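Local coordinates for NOVW (Streptomyces niveus, PDB 2C0Z), which catalyses the 3-epimerisation of a dTDP-linked 4-keto-6-deoxy sugar, acting together with NovU on the pathway to the antibiotic novobiocin, at residues L15-E18 with G19-E22; Q27-P31 with R32-L36; F130-S134 with D135-L139; D179-L183 with A184-D188. One frame throughout, in Å; residues are numbered along the deposited sequence.

Overall arrangement
All four contacts are local, each formed within one continuous run of chain, and none touches another. Contacts 1 and 2 share strand 20-30, one near its start and the other at its far end, with centres about 28 Å apart. Contact 3 reaches the same sheet through strand 136-143 but lies across the chain's centre from contact 1, whereas contact 4 belongs to helix 183-188, about 45 Å, centre to centre, from contact 2. Contact 2 is a surface hairpin rich in polar bonds. Contacts 1, 3 and 4 are partly buried: contact 3 has the most buried residues, mainly apolar, while 1 and 4 combine a turn or helix start with aliphatic packing.

Contact 1. Residues L15-E18 with G19-E22; sequences LGIE and GVWE. With EDO (1,2-ethanediol), chain E.
Val20 spreads its two methyl branches between Leu15 and Ile17. With CG1 anti to the backbone N (chi1 -179°), that methyl meets Leu15 CD1, the CD1-CG1 distance being 3.8 Å, and the two side chains slant across one another. CG2 lies beside Ile17, whose side chain runs alongside and points the same way, so that Ile17 CG2 and Val20 CG2 approach to 3.8 Å. The other methyl of Leu15, CD2, rests against the extended Glu22 chain, 3.8 Å from Glu22 CB. The backbone beneath is a type II beta turn from Ile17 to Val20, closed by Val20 N to Ile17 O at 3.1 Å; Gly19 takes the positive phi (95°) expected of its third residue. A straighter bond, Leu15 N to Val20 O at 3.0 Å (166° at the hydrogen), ties the start of the loop to strand 20-30 of this RmlC-like cupin. Ethanediol, probably from the crystallisation liquor, lies by the turn: its O1 accepts from Gly19 N at 3.1 Å, and its O2 donates to Val20 O at 2.8 Å. Its C2 sits over one face of the Trp21 ring, displaced toward the rim on the NE1 side. Val94 of strand 89-96 packs on both Ile17 and Val20. The carboxylates have partners beyond the loop: Glu18 OE1 bonds to the Tyr195 hydroxyl and Glu22 OE2 forms a salt bridge with Arg118.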
loop_
_atom_site.group_PDB
_atom_site.type_symbol
_atom_site.label_atom_id
_atom_site.label_comp_id
_atom_site.label_asym_id
_atom_site.label_seq_id
_atom_site.Cartn_x
_atom_site.Cartn_y
_atom_site.Cartn_z
ATOM N N LEU A 15 -11.521 17.048 5.488
ATOM C CA LEU A 15 -12.930 16.689 5.500
ATOM C C LEU A 15 -13.582 17.467 6.662
ATOM O O LEU A 15 -12.980 18.360 7.258
ATOM C CB LEU A 15 -13.095 15.171 5.578
ATOM C CG LEU A 15 -12.577 14.378 4.347
ATOM C CD1 LEU A 15 -12.982 12.933 4.424
ATOM C CD2 LEU A 15 -13.061 14.992 3.044
ATOM N N GLY A 16 -14.827 17.145 6.976
ATOM C CA GLY A 16 -15.562 17.909 7.968
ATOM C C GLY A 16 -15.257 17.627 9.435
ATOM O O GLY A 16 -15.736 18.329 10.323
ATOM N N ILE A 17 -14.480 16.583 9.692
ATOM C CA ILE A 17 -14.044 16.167 11.003
ATOM C C ILE A 17 -12.580 16.530 11.146
ATOM O O ILE A 17 -11.754 16.131 10.313
ATOM C CB ILE A 17 -14.213 14.663 11.151
ATOM C CG1 ILE A 17 -15.703 14.305 11.114
ATOM C CG2 ILE A 17 -13.530 14.186 12.426
ATOM C CD1 ILE A 17 -15.962 12.823 11.071
ATOM N N GLU A 18 -12.251 17.302 12.167
ATOM C CA GLU A 18 -10.887 17.744 12.410
ATOM C C GLU A 18 -9.985 16.540 12.584
ATOM O O GLU A 18 -10.288 15.632 13.342
ATOM C CB GLU A 18 -10.827 18.613 13.665
ATOM C CG GLU A 18 -9.439 19.041 14.103
ATOM C CD GLU A 18 -9.428 19.697 15.478
ATOM O OE1 GLU A 18 -10.410 19.590 16.256
ATOM O OE2 GLU A 18 -8.411 20.343 15.782
ATOM N N GLY A 19 -8.869 16.537 11.878
ATOM C CA GLY A 19 -7.957 15.415 11.913
ATOM C C GLY A 19 -8.141 14.408 10.798
ATOM O O GLY A 19 -7.388 13.409 10.719
ATOM N N VAL A 20 -9.098 14.656 9.917
ATOM C CA VAL A 20 -9.394 13.762 8.793
ATOM C C VAL A 20 -9.185 14.524 7.494
ATOM O O VAL A 20 -9.666 15.642 7.353
ATOM C CB VAL A 20 -10.819 13.155 8.806
ATOM C CG1 VAL A 20 -11.008 12.218 7.620
ATOM C CG2 VAL A 20 -11.060 12.421 10.096
ATOM N N TRP A 21 -8.427 13.928 6.579
ATOM C CA TRP A 21 -8.082 14.540 5.273
ATOM C C TRP A 21 -8.357 13.561 4.154
ATOM O O TRP A 21 -8.221 12.343 4.320
ATOM C CB TRP A 21 -6.593 14.882 5.195
ATOM C CG TRP A 21 -6.105 15.939 6.143
ATOM C CD1 TRP A 21 -5.961 15.837 7.496
ATOM C CD2 TRP A 21 -5.699 17.277 5.801
ATOM N NE1 TRP A 21 -5.468 17.015 8.012
ATOM C CE2 TRP A 21 -5.317 17.918 6.998
ATOM C CE3 TRP A 21 -5.621 17.994 4.615
ATOM C CZ2 TRP A 21 -4.861 19.233 7.043
ATOM C CZ3 TRP A 21 -5.155 19.326 4.655
ATOM C CH2 TRP A 21 -4.793 19.923 5.860
ATOM N N GLU A 22 -8.702 14.125 2.999
ATOM C CA GLU A 22 -8.838 13.374 1.743
ATOM C C GLU A 22 -7.635 13.719 0.868
ATOM O O GLU A 22 -7.328 14.888 0.665
ATOM C CB GLU A 22 -10.145 13.665 1.018
ATOM C CG GLU A 22 -10.257 12.892 -0.283
ATOM C CD GLU A 22 -11.618 13.006 -0.947
ATOM O OE1 GLU A 22 -12.490 13.747 -0.479
ATOM O OE2 GLU A 22 -11.813 12.326 -1.966
HETATM C C1 EDO E . -7.762 19.672 9.528
HETATM O O1 EDO E . -7.941 19.341 10.889
HETATM C C2 EDO E . -8.024 18.357 8.812
HETATM O O2 EDO E . -9.327 17.873 9.038
#

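Contact 2. Residues Q27-P31 with R32-L36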
loop_
_atom_site.group_PDB
_atom_site.type_symbol
_atom_site.label_atom_id
_atom_site.label_comp_id
_atom_site.label_asym_id
_atom_site.label_seq_id
_atom_site.Cartn_x
_atom_site.Cartn_y
_atom_site.Cartn_z
ATOM N N GLN A 27 -1.615 11.347 -10.459
ATOM C CA GLN A 27 -1.946 10.213 -11.331
ATOM C C GLN A 27 -1.773 10.588 -12.805
ATOM O O GLN A 27 -2.137 11.693 -13.216
ATOM C CB GLN A 27 -3.411 9.823 -11.078
ATOM C CG GLN A 27 -3.954 8.672 -11.965
ATOM C CD GLN A 27 -5.227 8.051 -11.408
ATOM O OE1 GLN A 27 -5.172 6.976 -10.809
ATOM N NE2 GLN A 27 -6.358 8.708 -11.594
ATOM N N ARG A 28 -1.212 9.657 -13.576
ATOM C CA ARG A 28 -1.126 9.744 -15.007
ATOM C C ARG A 28 -1.513 8.417 -15.611
ATOM O O ARG A 28 -1.352 7.350 -14.988
ATOM C CB ARG A 28 0.266 10.122 -15.487
ATOM C CG ARG A 28 1.359 9.158 -15.256
ATOM C CD ARG A 28 2.733 9.649 -15.800
ATOM N NE ARG A 28 3.741 8.581 -15.720
ATOM C CZ ARG A 28 4.787 8.553 -14.885
ATOM N NH1 ARG A 28 5.011 9.540 -14.018
ATOM N NH2 ARG A 28 5.631 7.522 -14.918
ATOM N N ALA A 29 -2.010 8.487 -16.843
ATOM C CA ALA A 29 -2.295 7.279 -17.594
ATOM C C ALA A 29 -1.680 7.356 -19.019
ATOM O O ALA A 29 -1.552 8.444 -19.602
ATOM C CB ALA A 29 -3.764 7.055 -17.630
ATOM N N ASP A 30 -1.249 6.211 -19.548
ATOM C CA ASP A 30 -0.819 6.092 -20.965
ATOM C C ASP A 30 -1.241 4.727 -21.506
ATOM O O ASP A 30 -1.845 3.966 -20.804
ATOM C CB ASP A 30 0.686 6.370 -21.083
ATOM C CG ASP A 30 1.551 5.316 -20.412
ATOM O OD1 ASP A 30 1.194 4.122 -20.392
ATOM O OD2 ASP A 30 2.641 5.609 -19.890
ATOM N N PRO A 31 -1.021 4.402 -22.778
ATOM C CA PRO A 31 -1.550 3.119 -23.292
ATOM C C PRO A 31 -1.053 1.846 -22.562
ATOM O O PRO A 31 -1.679 0.778 -22.614
ATOM C CB PRO A 31 -1.111 3.116 -24.767
ATOM C CG PRO A 31 -0.857 4.599 -25.093
ATOM C CD PRO A 31 -0.336 5.197 -23.818
ATOM N N ARG A 32 0.073 1.921 -21.882
ATOM C CA ARG A 32 0.539 0.750 -21.141
ATOM C C ARG A 32 -0.087 0.591 -19.741
ATOM O O ARG A 32 -0.033 -0.489 -19.180
ATOM C CB ARG A 32 2.079 0.755 -21.068
ATOM C CG ARG A 32 2.743 0.489 -22.437
ATOM C CD ARG A 32 4.240 0.850 -22.505
ATOM N NE ARG A 32 4.452 2.281 -22.284
ATOM C CZ ARG A 32 4.217 3.227 -23.196
ATOM N NH1 ARG A 32 3.781 2.906 -24.403
ATOM N NH2 ARG A 32 4.436 4.503 -22.905
ATOM N N GLY A 33 -0.673 1.655 -19.190
ATOM C CA GLY A 33 -1.196 1.600 -17.848
ATOM C C GLY A 33 -1.377 2.933 -17.137
ATOM O O GLY A 33 -1.560 4.001 -17.746
ATOM N N VAL A 34 -1.382 2.829 -15.819
ATOM C CA VAL A 34 -1.663 3.956 -14.938
ATOM C C VAL A 34 -0.580 3.974 -13.885
ATOM O O VAL A 34 -0.175 2.923 -13.412
ATOM C CB VAL A 34 -3.029 3.764 -14.276
ATOM C CG1 VAL A 34 -3.370 4.929 -13.358
ATOM C CG2 VAL A 34 -4.112 3.604 -15.318
ATOM N N PHE A 35 -0.104 5.164 -13.540
ATOM C CA PHE A 35 0.881 5.347 -12.492
ATOM C C PHE A 35 0.471 6.459 -11.576
ATOM O O PHE A 35 0.100 7.546 -12.013
ATOM C CB PHE A 35 2.248 5.654 -13.087
ATOM C CG PHE A 35 3.364 5.479 -12.054
ATOM C CD1 PHE A 35 3.710 4.231 -11.568
ATOM C CD2 PHE A 35 3.979 6.596 -11.493
ATOM C CE1 PHE A 35 4.694 4.084 -10.574
ATOM C CE2 PHE A 35 4.974 6.468 -10.509
ATOM C CZ PHE A 35 5.332 5.219 -10.046
ATOM N N LEU A 36 0.550 6.199 -10.292
ATOM C CA LEU A 36 0.219 7.230 -9.337
ATOM C C LEU A 36 1.044 7.210 -8.075
ATOM O O LEU A 36 1.511 6.172 -7.634
ATOM C CB LEU A 36 -1.261 7.174 -8.987
ATOM C CG LEU A 36 -1.806 5.875 -8.427
ATOM C CD1 LEU A 36 -2.915 6.182 -7.438
ATOM C CD2 LEU A 36 -2.287 4.924 -9.561
HETATM O O HOH W 1 4.442 3.834 -19.891
#
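Strands 27-30 and 33-36 run antiparallel, their axes 4.7 Å apart at closest approach and directions 163° apart, joined by a type I turn from Asp30 to Gly33: a beta hairpin with a two-residue loop, Pro31-Arg32. Arg28 and Phe35 form a hydrogen-bonded pair, with both N-O distances (Arg28 N to Phe35 O, Phe35 N to Arg28 O) at 2.9 Å. On that face their side chains lie side by side; in one of the two modelled conformers of Phe35, its CD2 sits over one face of the Arg28 guanidinium, whose plane is 32° from the ring's. At the turn, Asp30 CG stands between its own N and carbonyl carbon (chi1 67°), bringing OD1 to Arg32 N at 2.9 Å, an Asx turn. Asp30 OD2 and Arg32 NH2 make only a long salt bridge (3.7 Å), the oxygen well out of the guanidinium plane; a water bridges OD2 to Arg32 NE. On the other face, Gln27 OE1 touches Val34 CG1 at 3.7 Å, while its NE2 donates to Arg6 O. Within the chain, Arg117 packs against Gln27 and Leu36. Residues 34-36 pair antiparallel with a strand of the second subunit, continuing the sheet across the interface, where Leu59 of that subunit packs on Phe35 and Leu36.

Contact 3. Residues F130-S134 with D135-L139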
loop_
_atom_site.group_PDB
_atom_site.type_symbol
_atom_site.label_atom_id
_atom_site.label_comp_id
_atom_site.label_asym_id
_atom_site.label_seq_id
_atom_site.Cartn_x
_atom_site.Cartn_y
_atom_site.Cartn_z
ATOM N N PHE A 130 -16.403 0.621 6.529
ATOM C CA PHE A 130 -16.677 0.714 5.102
ATOM C C PHE A 130 -17.654 -0.353 4.657
ATOM O O PHE A 130 -17.861 -1.351 5.345
ATOM C CB PHE A 130 -15.374 0.572 4.295
ATOM C CG PHE A 130 -14.774 -0.790 4.349
ATOM C CD1 PHE A 130 -13.930 -1.150 5.378
ATOM C CD2 PHE A 130 -14.996 -1.694 3.322
ATOM C CE1 PHE A 130 -13.333 -2.405 5.419
ATOM C CE2 PHE A 130 -14.404 -2.969 3.350
ATOM C CZ PHE A 130 -13.570 -3.312 4.408
ATOM N N CYS A 131 -18.205 -0.135 3.469
ATOM C CA CYS A 131 -19.091 -1.078 2.791
ATOM C C CYS A 131 -18.521 -1.298 1.381
ATOM O O CYS A 131 -18.353 -0.341 0.658
ATOM C CB CYS A 131 -20.477 -0.461 2.663
ATOM S SG CYS A 131 -21.670 -1.568 1.931
ATOM N N ALA A 132 -18.293 -2.537 0.965
ATOM C CA ALA A 132 -17.927 -2.839 -0.411
ATOM C C ALA A 132 -19.109 -2.597 -1.349
ATOM O O ALA A 132 -20.183 -3.147 -1.132
ATOM C CB ALA A 132 -17.459 -4.273 -0.531
ATOM N N ILE A 133 -18.897 -1.778 -2.376
ATOM C CA ILE A 133 -19.892 -1.459 -3.392
ATOM C C ILE A 133 -19.755 -2.427 -4.559
ATOM O O ILE A 133 -20.762 -2.922 -5.121
ATOM C CB ILE A 133 -19.679 -0.005 -3.904
ATOM C CG1 ILE A 133 -19.952 1.031 -2.826
ATOM C CG2 ILE A 133 -20.529 0.253 -5.145
ATOM C CD1 ILE A 133 -19.387 2.438 -3.213
ATOM N N SER A 134 -18.514 -2.709 -4.932
ATOM C CA SER A 134 -18.243 -3.639 -6.018
ATOM C C SER A 134 -18.434 -5.042 -5.541
ATOM O O SER A 134 -18.519 -5.316 -4.365
ATOM C CB SER A 134 -16.831 -3.464 -6.567
ATOM O OG SER A 134 -15.861 -3.471 -5.549
ATOM N N ASP A 135 -18.512 -5.973 -6.471
ATOM C CA ASP A 135 -18.778 -7.341 -6.089
ATOM C C ASP A 135 -17.744 -7.790 -5.053
ATOM O O ASP A 135 -18.085 -8.458 -4.078
ATOM C CB ASP A 135 -18.769 -8.241 -7.329
ATOM C CG ASP A 135 -20.024 -8.056 -8.188
ATOM O OD1 ASP A 135 -21.069 -7.555 -7.679
ATOM O OD2 ASP A 135 -20.028 -8.362 -9.391
ATOM N N GLU A 136 -16.497 -7.423 -5.272
ATOM C CA GLU A 136 -15.448 -7.537 -4.244
ATOM C C GLU A 136 -14.643 -6.260 -4.275
ATOM O O GLU A 136 -14.549 -5.656 -5.328
ATOM C CB GLU A 136 -14.521 -8.707 -4.491
ATOM C CG GLU A 136 -15.242 -10.068 -4.480
ATOM C CD GLU A 136 -14.332 -11.270 -4.230
ATOM O OE1 GLU A 136 -13.089 -11.152 -4.410
ATOM O OE2 GLU A 136 -14.881 -12.355 -3.849
ATOM N N ALA A 137 -14.010 -5.905 -3.153
ATOM C CA ALA A 137 -13.213 -4.658 -3.054
ATOM C C ALA A 137 -12.001 -4.873 -2.162
ATOM O O ALA A 137 -12.095 -5.545 -1.148
ATOM C CB ALA A 137 -14.059 -3.542 -2.486
ATOM N N THR A 138 -10.868 -4.279 -2.533
ATOM C CA THR A 138 -9.631 -4.427 -1.794
ATOM C C THR A 138 -9.153 -3.078 -1.264
ATOM O O THR A 138 -8.929 -2.148 -2.045
ATOM C CB THR A 138 -8.550 -4.990 -2.748
ATOM O OG1 THR A 138 -9.007 -6.229 -3.333
ATOM C CG2 THR A 138 -7.267 -5.314 -1.978
ATOM N N LEU A 139 -9.030 -2.973 0.054
ATOM C CA LEU A 139 -8.513 -1.794 0.723
ATOM C C LEU A 139 -7.080 -2.054 1.149
ATOM O O LEU A 139 -6.734 -3.171 1.531
ATOM C CB LEU A 139 -9.345 -1.445 1.954
ATOM C CG LEU A 139 -10.745 -0.999 1.656
ATOM C CD1 LEU A 139 -11.380 -0.596 2.971
ATOM C CD2 LEU A 139 -10.730 0.134 0.680
#
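Phe130, at the start of the segment, offers one ring face to Leu139, which approaches from the opposite direction. Leu139 CD1 lies 3.4 Å from the centroid of the Phe130 ring and only 7° off the normal, a CH-pi contact over the middle of the ring; its distances to the six ring carbons are nearly equal, running from 3.6 Å between Leu139 CD1 and Phe130 CD1 to 3.9 Å between Leu139 CD1 and Phe130 CE2. Phe130 chi1 of 69° sets CG between the backbone N and the carbonyl carbon, swinging the ring toward the later strand. Two residues on, Ala132 meets Ala137 methyl to methyl, CB to CB at 4.0 Å. Ser134 closes the connection: its OG donates to Glu136 O at 2.6 Å, coming from well above the carbonyl plane. The same OG lies 3.6 Å from Ala137 CB and accepts from Ala89 N, so this hydroxyl joins the connection to the start of strand 89-96.

The segments are not paired as a hairpin: their end-to-end directions differ by 135°, and their strands belong to different sheets, an arrangement that fits the beta sandwich of the cupin fold. Phe130 bonds through its backbone to Arg68, a probable substrate-binding residue, and the side chains of Phe130 and Tyr141, the probable proton donor, approach to about 3 Å (nearest atoms). Val90 of strand 89-96 packs on Phe130, Ala137 and Leu139, while Ser60 and Cys85 of strands 56-63 and 81-87 also touch Leu139.

Contact 4. Residues D179-L183 with A184-D188; sequences DALLL and AEARD
Glu185 turns its carboxylate back to the start of its own helix, where OE1 accepts a hydrogen bond from Leu182 N at 3.0 Å, with 150° at the hydrogen. The donor stands above the carboxylate plane, 45° out of it. Leu182 is the N-cap residue, so Glu185, three places later, takes up the backbone N-H of the N-cap itself; Asp159 OD1 accepts from Leu183 N, the first N-H of the helix. Glu185 reaches back because CG stands anti to its carbonyl carbon (chi1 -66°) and the chain beyond is extended. Regular helical bonds follow, Ala186 N to Leu182 O and Arg187 N to Leu183 O, both 2.9 Å. Nearby N-H groups at the helix start would be expected to favour the charged carboxylate. Around it the leucines pack: Leu182 CB and CG each lie 3.6 Å from Glu185 OE1, its side chain slanting across the acid, while Leu181 CD2 approaches the same oxygen at 3.7 Å. Leu181 CD1 rests on Ala186, 3.8 Å from its CA. The run between helices 175-178 and 183-188 bonds through the backbone of Leu181 to His156, and Leu183, pointing away from this group, packs on Leu97 and Tyr104 of other loops.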
loop_
_atom_site.group_PDB
_atom_site.type_symbol
_atom_site.label_atom_id
_atom_site.label_comp_id
_atom_site.label_asym_id
_atom_site.label_seq_id
_atom_site.Cartn_x
_atom_site.Cartn_y
_atom_site.Cartn_z
ATOM N N ASP A 179 -22.102 -7.749 17.392
ATOM C CA ASP A 179 -22.141 -7.788 18.858
ATOM C C ASP A 179 -21.570 -6.524 19.513
ATOM O O ASP A 179 -21.568 -6.388 20.736
ATOM C CB ASP A 179 -21.373 -9.009 19.378
ATOM C CG ASP A 179 -22.051 -10.325 19.014
ATOM O OD1 ASP A 179 -23.232 -10.328 18.596
ATOM O OD2 ASP A 179 -21.455 -11.406 19.105
ATOM N N ALA A 180 -21.127 -5.574 18.705
ATOM C CA ALA A 180 -20.500 -4.373 19.239
ATOM C C ALA A 180 -21.505 -3.464 19.939
ATOM O O ALA A 180 -22.687 -3.451 19.600
ATOM C CB ALA A 180 -19.853 -3.602 18.124
ATOM N N LEU A 181 -20.979 -2.696 20.887
ATOM C CA LEU A 181 -21.769 -1.736 21.647
ATOM C C LEU A 181 -22.294 -0.638 20.760
ATOM O O LEU A 181 -21.635 -0.197 19.815
ATOM C CB LEU A 181 -20.919 -1.085 22.727
ATOM C CG LEU A 181 -20.444 -1.940 23.901
ATOM C CD1 LEU A 181 -19.883 -1.061 24.975
ATOM C CD2 LEU A 181 -21.507 -2.775 24.421
ATOM N N LEU A 182 -23.493 -0.178 21.078
ATOM C CA LEU A 182 -23.960 1.123 20.594
ATOM C C LEU A 182 -23.022 2.225 21.035
ATOM O O LEU A 182 -22.341 2.121 22.051
ATOM C CB LEU A 182 -25.349 1.420 21.097
ATOM C CG LEU A 182 -26.395 0.403 20.689
ATOM C CD1 LEU A 182 -27.751 0.918 21.148
ATOM C CD2 LEU A 182 -26.384 0.181 19.209
ATOM N N LEU A 183 -22.993 3.302 20.252
ATOM C CA LEU A 183 -22.167 4.458 20.580
ATOM C C LEU A 183 -22.412 4.951 22.027
ATOM O O LEU A 183 -21.478 5.160 22.765
ATOM C CB LEU A 183 -22.405 5.587 19.569
ATOM C CG LEU A 183 -21.580 6.857 19.783
ATOM C CD1 LEU A 183 -20.122 6.556 19.465
ATOM C CD2 LEU A 183 -22.113 7.992 18.942
ATOM N N ALA A 184 -23.675 5.101 22.400
ATOM C CA ALA A 184 -24.039 5.598 23.724
ATOM C C ALA A 184 -23.660 4.608 24.822
ATOM O O ALA A 184 -23.300 5.032 25.934
ATOM C CB ALA A 184 -25.537 5.900 23.777
ATOM N N GLU A 185 -23.715 3.306 24.503
ATOM C CA GLU A 185 -23.274 2.280 25.448
ATOM C C GLU A 185 -21.763 2.356 25.692
ATOM O O GLU A 185 -21.291 2.212 26.815
ATOM C CB GLU A 185 -23.700 0.884 24.983
ATOM C CG GLU A 185 -25.189 0.666 24.978
ATOM C CD GLU A 185 -25.611 -0.610 24.274
ATOM O OE1 GLU A 185 -24.797 -1.225 23.523
ATOM O OE2 GLU A 185 -26.785 -1.003 24.462
ATOM N N ALA A 186 -20.987 2.550 24.626
ATOM C CA ALA A 186 -19.550 2.693 24.736
ATOM C C ALA A 186 -19.216 3.935 25.527
ATOM O O ALA A 186 -18.365 3.922 26.401
ATOM C CB ALA A 186 -18.938 2.768 23.345
ATOM N N ARG A 187 -19.918 5.022 25.230
ATOM C CA ARG A 187 -19.701 6.243 25.961
ATOM C C ARG A 187 -20.005 6.081 27.437
ATOM O O ARG A 187 -19.260 6.559 28.291
ATOM C CB ARG A 187 -20.540 7.364 25.409
ATOM C CG ARG A 187 -20.065 8.697 25.984
ATOM C CD ARG A 187 -20.782 9.808 25.461
ATOM N NE ARG A 187 -20.433 11.037 26.171
ATOM C CZ ARG A 187 -21.012 12.186 25.918
ATOM N NH1 ARG A 187 -21.984 12.246 25.005
ATOM N NH2 ARG A 187 -20.649 13.273 26.591
ATOM N N ASP A 188 -21.104 5.396 27.720
ATOM C CA ASP A 188 -21.606 5.277 29.089
ATOM C C ASP A 188 -20.681 4.442 29.953
ATOM O O ASP A 188 -20.603 4.644 31.167
ATOM C CB ASP A 188 -23.021 4.700 29.067
ATOM C CG ASP A 188 -23.745 4.838 30.395
ATOM O OD1 ASP A 188 -23.805 5.976 30.936
ATOM O OD2 ASP A 188 -24.295 3.841 30.925
#